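Local coordinates for protein putative non-ribosomal peptide synthetase (Actinomadura parvosata subsp. kistnae, PDB 6M7L) that is a putative non-ribosomal peptide synthetase whose condensation domain probably joins carrier-bound acyl or peptidyl groups to an acceptor amine in peptide assembly, at residues A[323-335]-A[456-468]. Numbering follows the deposited sequence.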
# COMPACT_ATOMS: atom_id res chain seq x y z
N VAL A 323 -27.54 21.34 -3.22
CA VAL A 323 -27.99 21.47 -4.60
C VAL A 323 -29.43 21.97 -4.58
O VAL A 323 -30.28 21.42 -3.87
CB VAL A 323 -27.88 20.14 -5.36
CG1 VAL A 323 -28.63 20.22 -6.68
CG2 VAL A 323 -26.42 19.79 -5.60
N ASP A 324 -29.70 23.02 -5.34
CA ASP A 324 -31.04 23.57 -5.46
C ASP A 324 -31.73 22.93 -6.65
O ASP A 324 -31.28 23.06 -7.79
CB ASP A 324 -30.99 25.09 -5.62
CG ASP A 324 -32.37 25.74 -5.56
OD1 ASP A 324 -33.37 25.01 -5.39
OD2 ASP A 324 -32.45 26.98 -5.68
N LEU A 325 -32.83 22.22 -6.38
CA LEU A 325 -33.65 21.61 -7.42
C LEU A 325 -34.90 22.42 -7.71
O LEU A 325 -35.92 21.87 -8.15
CB LEU A 325 -34.00 20.17 -7.04
CG LEU A 325 -32.78 19.30 -6.78
CD1 LEU A 325 -33.18 17.89 -6.38
CD2 LEU A 325 -31.88 19.27 -8.00
N SER A 326 -34.85 23.74 -7.47
CA SER A 326 -35.97 24.62 -7.75
C SER A 326 -36.35 24.56 -9.22
O SER A 326 -35.56 24.16 -10.09
CB SER A 326 -35.65 26.05 -7.34
OG SER A 326 -35.57 26.19 -5.94
N GLY A 327 -37.58 24.98 -9.51
CA GLY A 327 -38.14 24.69 -10.82
C GLY A 327 -38.32 23.19 -10.96
O GLY A 327 -38.64 22.48 -9.99
N ASP A 328 -38.10 22.68 -12.16
CA ASP A 328 -38.16 21.25 -12.43
C ASP A 328 -37.00 20.88 -13.34
O ASP A 328 -37.17 20.72 -14.55
CB ASP A 328 -39.50 20.84 -13.03
CG ASP A 328 -39.89 19.42 -12.68
OD1 ASP A 328 -39.18 18.49 -13.12
OD2 ASP A 328 -40.88 19.24 -11.94
N PRO A 329 -35.81 20.73 -12.78
CA PRO A 329 -34.63 20.48 -13.61
C PRO A 329 -34.57 19.05 -14.11
O PRO A 329 -35.09 18.12 -13.49
CB PRO A 329 -33.46 20.78 -12.66
CG PRO A 329 -34.08 21.33 -11.39
CD PRO A 329 -35.47 20.81 -11.35
N ALA A 330 -33.92 18.88 -15.25
CA ALA A 330 -33.65 17.56 -15.79
C ALA A 330 -32.34 17.02 -15.20
O ALA A 330 -31.56 17.75 -14.60
CB ALA A 330 -33.59 17.59 -17.31
N PHE A 331 -32.12 15.72 -15.39
CA PHE A 331 -30.92 15.09 -14.85
C PHE A 331 -29.66 15.78 -15.36
O PHE A 331 -28.72 16.01 -14.59
CB PHE A 331 -30.89 13.60 -15.20
CG PHE A 331 -29.60 12.92 -14.83
CD1 PHE A 331 -28.68 12.58 -15.81
CD2 PHE A 331 -29.31 12.64 -13.50
CE1 PHE A 331 -27.50 11.95 -15.47
CE2 PHE A 331 -28.12 12.02 -13.16
CZ PHE A 331 -27.22 11.67 -14.15
N THR A 332 -29.62 16.11 -16.65
CA THR A 332 -28.49 16.87 -17.18
C THR A 332 -28.36 18.22 -16.48
O THR A 332 -27.25 18.67 -16.17
CB THR A 332 -28.64 17.07 -18.69
OG1 THR A 332 -29.93 17.63 -18.97
CG2 THR A 332 -28.50 15.75 -19.42
N GLU A 333 -29.49 18.88 -16.22
CA GLU A 333 -29.45 20.17 -15.54
C GLU A 333 -29.08 20.01 -14.08
O GLU A 333 -28.34 20.84 -13.53
CB GLU A 333 -30.80 20.87 -15.69
CG GLU A 333 -30.82 22.30 -15.17
CD GLU A 333 -32.13 23.01 -15.49
OE1 GLU A 333 -33.05 22.34 -16.00
OE2 GLU A 333 -32.23 24.23 -15.23
N ILE A 334 -29.58 18.96 -13.43
CA ILE A 334 -29.19 18.69 -12.05
C ILE A 334 -27.72 18.30 -11.98
O ILE A 334 -27.00 18.66 -11.04
CB ILE A 334 -30.10 17.60 -11.44
CG1 ILE A 334 -31.55 18.09 -11.43
CG2 ILE A 334 -29.65 17.23 -10.04
CD1 ILE A 334 -32.54 17.05 -10.99
N LEU A 335 -27.24 17.56 -12.98
CA LEU A 335 -25.82 17.23 -13.06
C LEU A 335 -24.97 18.49 -13.12
O LEU A 335 -23.86 18.53 -12.57
CB LEU A 335 -25.56 16.33 -14.27
CG LEU A 335 -24.36 15.39 -14.25
CD1 LEU A 335 -24.60 14.23 -15.19
CD2 LEU A 335 -23.08 16.11 -14.63
N GLN A 456 -32.55 4.78 -14.92
CA GLN A 456 -33.48 5.61 -15.68
C GLN A 456 -32.80 6.85 -16.23
O GLN A 456 -32.85 7.11 -17.44
CB GLN A 456 -34.68 5.99 -14.81
CG GLN A 456 -35.70 6.85 -15.53
CD GLN A 456 -37.00 6.98 -14.76
OE1 GLN A 456 -37.09 6.55 -13.61
NE2 GLN A 456 -38.01 7.58 -15.39
N VAL A 457 -32.15 7.63 -15.36
CA VAL A 457 -31.54 8.88 -15.81
C VAL A 457 -30.37 8.60 -16.75
O VAL A 457 -30.02 9.44 -17.59
CB VAL A 457 -31.11 9.74 -14.61
CG1 VAL A 457 -32.32 10.10 -13.76
CG2 VAL A 457 -30.05 9.03 -13.79
N GLY A 458 -29.73 7.44 -16.62
CA GLY A 458 -28.69 7.08 -17.57
C GLY A 458 -29.23 6.85 -18.96
O GLY A 458 -28.66 7.33 -19.95
N ALA A 459 -30.35 6.14 -19.07
CA ALA A 459 -30.97 5.85 -20.35
C ALA A 459 -31.83 7.00 -20.87
O ALA A 459 -32.24 6.95 -22.04
CB ALA A 459 -31.83 4.58 -20.24
N ALA A 460 -32.10 8.01 -20.06
CA ALA A 460 -32.88 9.17 -20.49
C ALA A 460 -32.47 10.38 -19.67
O ALA A 460 -33.17 10.80 -18.74
CB ALA A 460 -34.38 8.91 -20.36
N PRO A 461 -31.31 10.98 -19.98
CA PRO A 461 -30.81 12.09 -19.16
C PRO A 461 -31.66 13.35 -19.21
O PRO A 461 -31.45 14.25 -18.39
CB PRO A 461 -29.41 12.35 -19.74
CG PRO A 461 -29.05 11.08 -20.44
CD PRO A 461 -30.33 10.56 -21.00
N GLU A 462 -32.62 13.45 -20.13
CA GLU A 462 -33.48 14.62 -20.21
C GLU A 462 -34.69 14.52 -19.28
O GLU A 462 -35.50 15.45 -19.25
CB GLU A 462 -33.96 14.83 -21.65
CG GLU A 462 -35.08 13.89 -22.10
CD GLU A 462 -34.58 12.51 -22.46
OE1 GLU A 462 -33.34 12.31 -22.54
OE2 GLU A 462 -35.42 11.61 -22.67
N VAL A 463 -34.81 13.43 -18.52
CA VAL A 463 -35.96 13.25 -17.64
C VAL A 463 -35.96 14.35 -16.59
O VAL A 463 -34.94 14.64 -15.96
CB VAL A 463 -35.95 11.85 -17.01
CG1 VAL A 463 -34.69 11.63 -16.17
CG2 VAL A 463 -37.19 11.64 -16.16
N ARG A 464 -37.12 14.99 -16.41
CA ARG A 464 -37.24 16.02 -15.40
C ARG A 464 -37.29 15.40 -14.01
O ARG A 464 -37.48 14.19 -13.84
CB ARG A 464 -38.48 16.87 -15.65
CG ARG A 464 -38.40 17.80 -16.85
CD ARG A 464 -39.37 18.97 -16.69
NE ARG A 464 -39.49 19.79 -17.89
CZ ARG A 464 -40.55 19.79 -18.70
NH1 ARG A 464 -41.59 19.02 -18.42
NH2 ARG A 464 -40.57 20.57 -19.77
N LEU A 465 -37.12 16.25 -12.99
CA LEU A 465 -37.19 15.78 -11.61
C LEU A 465 -38.57 15.24 -11.27
O LEU A 465 -38.69 14.29 -10.49
CB LEU A 465 -36.82 16.92 -10.66
CG LEU A 465 -37.02 16.69 -9.16
CD1 LEU A 465 -36.16 15.54 -8.66
CD2 LEU A 465 -36.72 17.97 -8.38
N SER A 466 -39.62 15.81 -11.86
CA SER A 466 -40.98 15.41 -11.53
C SER A 466 -41.37 14.08 -12.17
O SER A 466 -42.03 13.26 -11.53
CB SER A 466 -41.97 16.50 -11.95
OG SER A 466 -41.99 16.64 -13.36
N GLN A 467 -40.97 13.86 -13.42
CA GLN A 467 -41.36 12.68 -14.17
C GLN A 467 -40.44 11.49 -13.94
O GLN A 467 -40.37 10.60 -14.79
CB GLN A 467 -41.44 13.01 -15.67
CG GLN A 467 -40.16 13.62 -16.23
CD GLN A 467 -40.24 13.85 -17.73
OE1 GLN A 467 -39.22 13.91 -18.41
NE2 GLN A 467 -41.46 13.97 -18.25
N VAL A 468 -39.74 11.45 -12.82
CA VAL A 468 -38.83 10.36 -12.51
C VAL A 468 -39.56 9.31 -11.69
O VAL A 468 -40.49 9.61 -10.94
CB VAL A 468 -37.57 10.90 -11.80
CG1 VAL A 468 -37.39 10.29 -10.42
CG2 VAL A 468 -36.34 10.67 -12.67
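Phe331 sets one face of its ring against Val457 at the end of helix 440-459: Val457 CB lies 3.7 Å from the centroid of the Phe331 ring, 21° off the normal, a CH-pi contact. A chi1 of 173° swings the ring toward that helix end, and the two side chains cross at about a right angle. Phe331 also packs on Leu261 and Ala264 of helix 255-267. Replacing it with an alanine would probably leave Val457 without its aromatic partner and open a gap between these helices.

On the turn, Thr332 CG2 meets Pro461 CB at 3.5 Å. Leu465 directs CD2 to within 3.7 Å of Leu325 CB, again nearly perpendicular, while its CB lies alongside Pro329.

A single beta bridge pairs Ala330, the N-cap of helix 331-346, with Arg464 (CA-CA 3.9 Å). Phe331 N donates to Val463 O (3.1 Å) and Thr332 N to Pro461 O (3.1 Å, 149° at the hydrogen), so within the condensation domain the first turn of helix 331-346 is tied to the beta turn 460-463 that follows helix 440-459. In a backbone-to-carboxylate bond, Ser466 N meets the syn lone pair of Asp328 OD1 at 3.0 Å. This donation would probably stabilise the negative charge, giving the apolar contact a polar margin.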